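Nucleoside diphosphate kinase (Aquifex aeolicus, PDB 3ZTP) transfers the terminal phosphate of ATP to nucleoside diphosphates, probably through a phosphorylated enzyme intermediate, and works as a homotetramer. Local coordinates at residues D13-K17 and G18-K22; E126-Q129 and Y130-F134. All blocks are in the same frame, centred on the assembly; numbering follows the deposited sequence.

How the contacts relate
Contact 1 closes one helix and opens the next at residues 13-22, while contact 2 runs through most of the last helix, 125-135. Their centres lie 24 Å apart on opposite sides of the chain's centre, and their nearest atoms stay about 15 Å from each other. Strand 3-10 connects them: contact 1 rests on V10, contact 2 on R5 and L7, an odd-even difference consistent with opposite faces of the sheet. Both probably lie near the nucleotide site, contact 2 more closely. The A14 side chain is about 6 Å from that of K11, predicted to bind ATP; that of E131 is about 3 Å from H120, the predicted phosphohistidine. Contact 1 also meets the second subunit, contact 2 the third.

Contact 1 of 2, residues D13-K17 and G18-K22; sequences DAMEK and GALGK
M15 turns its CG away from its own carbonyl carbon (chi1 -65°), and a second torsion of the same sign brings SD across the bend between the two helices to within 4.3 Å of L20 CB. This holds for one of two modelled conformers, so the touch is not certain. The bend comes at G18, whose phi of 80° breaks the helical path directly after K17. Two backbone bonds identify a Schellman motif. A19 N donates to A14 O over 3.1 Å and is nearly straight, with an N-H...O angle of 168°. G18 N donates to M15 O over 3.0 Å, arriving from above the carbonyl plane and not along a lone pair. The positive phi suits a residue without a side chain, because a CB on G18 would fall only 2.6 Å from K17 O.

The bend also brings A14 and A19 together, CB to CB at 4.4 Å, the apolar pairing between flanking residues that commonly accompanies this cap. A14 CB rests further on A118, and A19 on F110 of helix 106-110; M15 and L20 both settle on V10 and V73 of the sheet. A water donates to M15 O (2.9 Å from its oxygen) and accepts from L20 N (3.1 Å). At the far end of the segment, K22 NZ makes a salt bridge with D25 of the second subunit.

M15 O is thus gripped by two donors, one peptide and one water. Backbone bonds fix the turn at G18 and A19, and the water carries the link on to L20 N, the first residue of helix 20-29. Since main chain and solvent make these polar bonds, the cap probably depends more on the backbone shape at G18 than on side-chain identity.

Contact 2 of 2, residues E126-Q129 and Y130-F134; sequences ESAQ and YEICF
E131 lies against S127 one turn back in helix 125-135, an alpha-helical i to i+4 pair in the last helix of the nucleoside diphosphate kinase fold, which packs on its antiparallel sheet. E131 N donates to S127 O at 2.8 Å with an N-H...O angle of 163°, nearly on the line of the carbonyl. The first torsion of E131 (chi1 -68°) sets CG beside its own nitrogen, which lays that methylene 3.1 Å from the same S127 O. From there the chain runs extended, and OE2 passes S127 CB at 4.1 Å.

The next pair repeats the pattern: I132 N bonds to A128 O at 2.8 Å, and I132 CD1 reaches A128 CB at 4.4 Å. I132 then packs on R5 and L7 of strand 3-10.

Further out, the carboxylate of E131 has three partners. OE1 hydrogen-bonds to both S122 OG and H120 NE2, the latter on the predicted phosphohistidine, and OE2 bonds to a glycerol probably left from crystallisation. With the carboxylate gone, as in an alanine, H120 NE2 and S122 OG would probably each lose a partner, and the imidazole is likely to turn more freely.

S127 OG is held by S124 OG just upstream. Y130 OH bonds to E49 O of helix 44-50, and its ring meets that of Y52, just beyond that helix, edge-to-face. At the subunit boundary, C133 N still bonds to Q129 O at 3.2 Å, while C133 SG, though modelled in two conformers, forms a tetramer-stabilising disulfide with C133 SG of the third subunit.

Contact 1 of 2, residues D13-K17 and G18-K22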
loop_
_atom_site.group_PDB
_atom_site.type_symbol
_atom_site.label_atom_id
_atom_site.label_comp_id
_atom_site.label_asym_id
_atom_site.label_seq_id
_atom_site.Cartn_x
_atom_site.Cartn_y
_atom_site.Cartn_z
ATOM N N ASP A 13 -18.014 -8.611 12.229
ATOM C CA ASP A 13 -18.711 -9.729 12.865
ATOM C C ASP A 13 -18.176 -11.074 12.380
ATOM O O ASP A 13 -17.899 -11.962 13.194
ATOM C CB ASP A 13 -20.226 -9.634 12.699
ATOM C CG ASP A 13 -20.678 -9.555 11.246
ATOM O OD1 ASP A 13 -19.953 -9.007 10.386
ATOM O OD2 ASP A 13 -21.797 -10.040 10.969
ATOM N N ALA A 14 -18.055 -11.240 11.071
ATOM C CA ALA A 14 -17.553 -12.489 10.518
ATOM C C ALA A 14 -16.076 -12.664 10.822
ATOM O O ALA A 14 -15.610 -13.788 11.024
ATOM C CB ALA A 14 -17.822 -12.536 9.002
ATOM N N MET A 15 -15.331 -11.567 10.860
ATOM C CA MET A 15 -13.926 -11.613 11.242
ATOM C C MET A 15 -13.794 -12.186 12.644
ATOM O O MET A 15 -13.036 -13.130 12.862
ATOM C CB MET A 15 -13.298 -10.220 11.148
ATOM C CG MET A 15 -13.267 -9.708 9.733
ATOM S SD MET A 15 -12.084 -10.570 8.664
ATOM C CE MET A 15 -10.645 -9.728 9.364
ATOM N N GLU A 16 -14.581 -11.668 13.579
ATOM C CA GLU A 16 -14.506 -12.095 14.965
ATOM C C GLU A 16 -14.992 -13.524 15.145
ATOM O O GLU A 16 -14.499 -14.228 16.037
ATOM C CB GLU A 16 -15.306 -11.134 15.847
ATOM C CG GLU A 16 -14.621 -9.794 16.023
ATOM C CD GLU A 16 -15.400 -8.862 16.926
ATOM O OE1 GLU A 16 -16.091 -9.360 17.841
ATOM O OE2 GLU A 16 -15.326 -7.634 16.710
ATOM N N LYS A 17 -15.920 -13.976 14.295
ATOM C CA LYS A 17 -16.424 -15.346 14.324
ATOM C C LYS A 17 -15.388 -16.346 13.764
ATOM O O LYS A 17 -15.569 -17.559 13.881
ATOM C CB LYS A 17 -17.722 -15.494 13.521
ATOM C CG LYS A 17 -18.976 -14.891 14.167
ATOM C CD LYS A 17 -20.196 -15.192 13.302
ATOM C CE LYS A 17 -21.478 -14.899 14.027
ATOM N NZ LYS A 17 -21.747 -15.938 15.072
ATOM N N GLY A 18 -14.327 -15.847 13.136
ATOM C CA GLY A 18 -13.305 -16.710 12.541
ATOM C C GLY A 18 -13.679 -17.291 11.192
ATOM O O GLY A 18 -13.140 -18.320 10.799
ATOM N N ALA A 19 -14.569 -16.624 10.462
ATOM C CA ALA A 19 -15.104 -17.147 9.227
ATOM C C ALA A 19 -14.382 -16.721 7.958
ATOM O O ALA A 19 -14.763 -17.153 6.881
ATOM C CB ALA A 19 -16.571 -16.728 9.114
ATOM N N LEU A 20 -13.326 -15.918 8.072
ATOM C CA LEU A 20 -12.711 -15.360 6.868
ATOM C C LEU A 20 -12.290 -16.417 5.855
ATOM O O LEU A 20 -12.520 -16.292 4.652
ATOM C CB LEU A 20 -11.477 -14.552 7.267
ATOM C CG LEU A 20 -10.610 -14.088 6.097
ATOM C CD1 LEU A 20 -11.370 -13.100 5.212
ATOM C CD2 LEU A 20 -9.294 -13.462 6.619
ATOM N N GLY A 21 -11.588 -17.440 6.325
ATOM C CA GLY A 21 -11.102 -18.459 5.424
ATOM C C GLY A 21 -12.216 -19.254 4.763
ATOM O O GLY A 21 -12.149 -19.538 3.568
ATOM N N LYS A 22 -13.240 -19.602 5.528
ATOM C CA LYS A 22 -14.377 -20.322 4.978
ATOM C C LYS A 22 -15.088 -19.480 3.916
ATOM O O LYS A 22 -15.525 -19.991 2.884
ATOM C CB LYS A 22 -15.362 -20.700 6.079
ATOM C CG LYS A 22 -14.802 -21.707 7.072
ATOM C CD LYS A 22 -15.880 -22.146 8.051
ATOM C CE LYS A 22 -15.380 -23.202 9.063
ATOM N NZ LYS A 22 -14.462 -22.611 10.063
HETATM O O HOH W 1 -12.041 -14.598 10.511
#

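Contact 2 of 2, residues E126-Q129 and Y130-F134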
loop_
_atom_site.group_PDB
_atom_site.type_symbol
_atom_site.label_atom_id
_atom_site.label_comp_id
_atom_site.label_asym_id
_atom_site.label_seq_id
_atom_site.Cartn_x
_atom_site.Cartn_y
_atom_site.Cartn_z
ATOM N N GLU A 126 -21.676 -0.066 -11.556
ATOM C CA GLU A 126 -21.222 1.272 -11.240
ATOM C C GLU A 126 -20.774 1.356 -9.780
ATOM O O GLU A 126 -19.736 1.956 -9.468
ATOM C CB GLU A 126 -22.338 2.279 -11.561
ATOM C CG GLU A 126 -22.849 2.216 -13.020
ATOM C CD GLU A 126 -23.997 1.220 -13.293
ATOM O OE1 GLU A 126 -24.363 0.415 -12.421
ATOM O OE2 GLU A 126 -24.540 1.249 -14.416
ATOM N N SER A 127 -21.501 0.720 -8.870
ATOM C CA SER A 127 -21.051 0.722 -7.489
ATOM C C SER A 127 -19.795 -0.149 -7.327
ATOM O O SER A 127 -18.895 0.211 -6.563
ATOM C CB SER A 127 -22.151 0.305 -6.541
ATOM O OG SER A 127 -22.586 -0.986 -6.847
ATOM N N ALA A 128 -19.677 -1.257 -8.056
ATOM C CA ALA A 128 -18.451 -2.034 -8.010
ATOM C C ALA A 128 -17.264 -1.188 -8.426
ATOM O O ALA A 128 -16.198 -1.250 -7.820
ATOM C CB ALA A 128 -18.571 -3.271 -8.890
ATOM N N GLN A 129 -17.405 -0.411 -9.493
ATOM C CA GLN A 129 -16.292 0.415 -9.960
ATOM C C GLN A 129 -15.847 1.387 -8.858
ATOM O O GLN A 129 -14.646 1.532 -8.586
ATOM C CB GLN A 129 -16.710 1.177 -11.209
ATOM C CG GLN A 129 -15.658 2.116 -11.760
ATOM C CD GLN A 129 -16.095 2.769 -13.062
ATOM O OE1 GLN A 129 -16.210 2.107 -14.092
ATOM N NE2 GLN A 129 -16.353 4.071 -13.016
ATOM N N TYR A 130 -16.797 2.081 -8.252
ATOM C CA TYR A 130 -16.496 2.989 -7.145
ATOM C C TYR A 130 -15.859 2.296 -5.962
ATOM O O TYR A 130 -14.857 2.745 -5.402
ATOM C CB TYR A 130 -17.783 3.683 -6.656
ATOM C CG TYR A 130 -17.579 4.530 -5.403
ATOM C CD1 TYR A 130 -16.978 5.759 -5.494
ATOM C CD2 TYR A 130 -17.974 4.087 -4.137
ATOM C CE1 TYR A 130 -16.772 6.538 -4.376
ATOM C CE2 TYR A 130 -17.760 4.867 -3.003
ATOM C CZ TYR A 130 -17.151 6.094 -3.140
ATOM O OH TYR A 130 -16.910 6.933 -2.068
ATOM N N GLU A 131 -16.450 1.189 -5.547
ATOM C CA GLU A 131 -16.006 0.513 -4.357
ATOM C C GLU A 131 -14.645 -0.142 -4.537
ATOM O O GLU A 131 -13.802 -0.094 -3.626
ATOM C CB GLU A 131 -17.028 -0.560 -3.992
ATOM C CG GLU A 131 -18.363 0.041 -3.543
ATOM C CD GLU A 131 -19.415 -0.989 -3.223
ATOM O OE1 GLU A 131 -19.135 -2.195 -3.264
ATOM O OE2 GLU A 131 -20.543 -0.566 -2.911
ATOM N N ILE A 132 -14.413 -0.759 -5.695
ATOM C CA ILE A 132 -13.093 -1.341 -5.958
ATOM C C ILE A 132 -12.036 -0.256 -5.893
ATOM O O ILE A 132 -11.026 -0.454 -5.217
ATOM C CB ILE A 132 -13.079 -2.060 -7.298
ATOM C CG1 ILE A 132 -13.946 -3.318 -7.213
ATOM C CG2 ILE A 132 -11.658 -2.415 -7.686
ATOM C CD1 ILE A 132 -14.199 -3.988 -8.564
ATOM N N CYS A 133 -12.237 0.871 -6.568
ATOM C CA CYS A 133 -11.264 1.958 -6.536
ATOM C C CYS A 133 -11.117 2.562 -5.144
ATOM O O CYS A 133 -10.055 3.094 -4.796
ATOM C CB CYS A 133 -11.656 3.042 -7.535
ATOM S SG CYS A 133 -11.350 2.564 -9.254
ATOM N N PHE A 134 -12.157 2.512 -4.337
ATOM C CA PHE A 134 -12.029 3.074 -3.012
ATOM C C PHE A 134 -10.995 2.303 -2.193
ATOM O O PHE A 134 -10.259 2.889 -1.388
ATOM C CB PHE A 134 -13.361 3.097 -2.269
ATOM C CG PHE A 134 -13.369 4.060 -1.128
ATOM C CD1 PHE A 134 -12.898 3.724 0.124
ATOM C CD2 PHE A 134 -13.773 5.351 -1.355
ATOM C CE1 PHE A 134 -12.872 4.661 1.152
ATOM C CE2 PHE A 134 -13.757 6.294 -0.327
ATOM C CZ PHE A 134 -13.292 5.942 0.920
#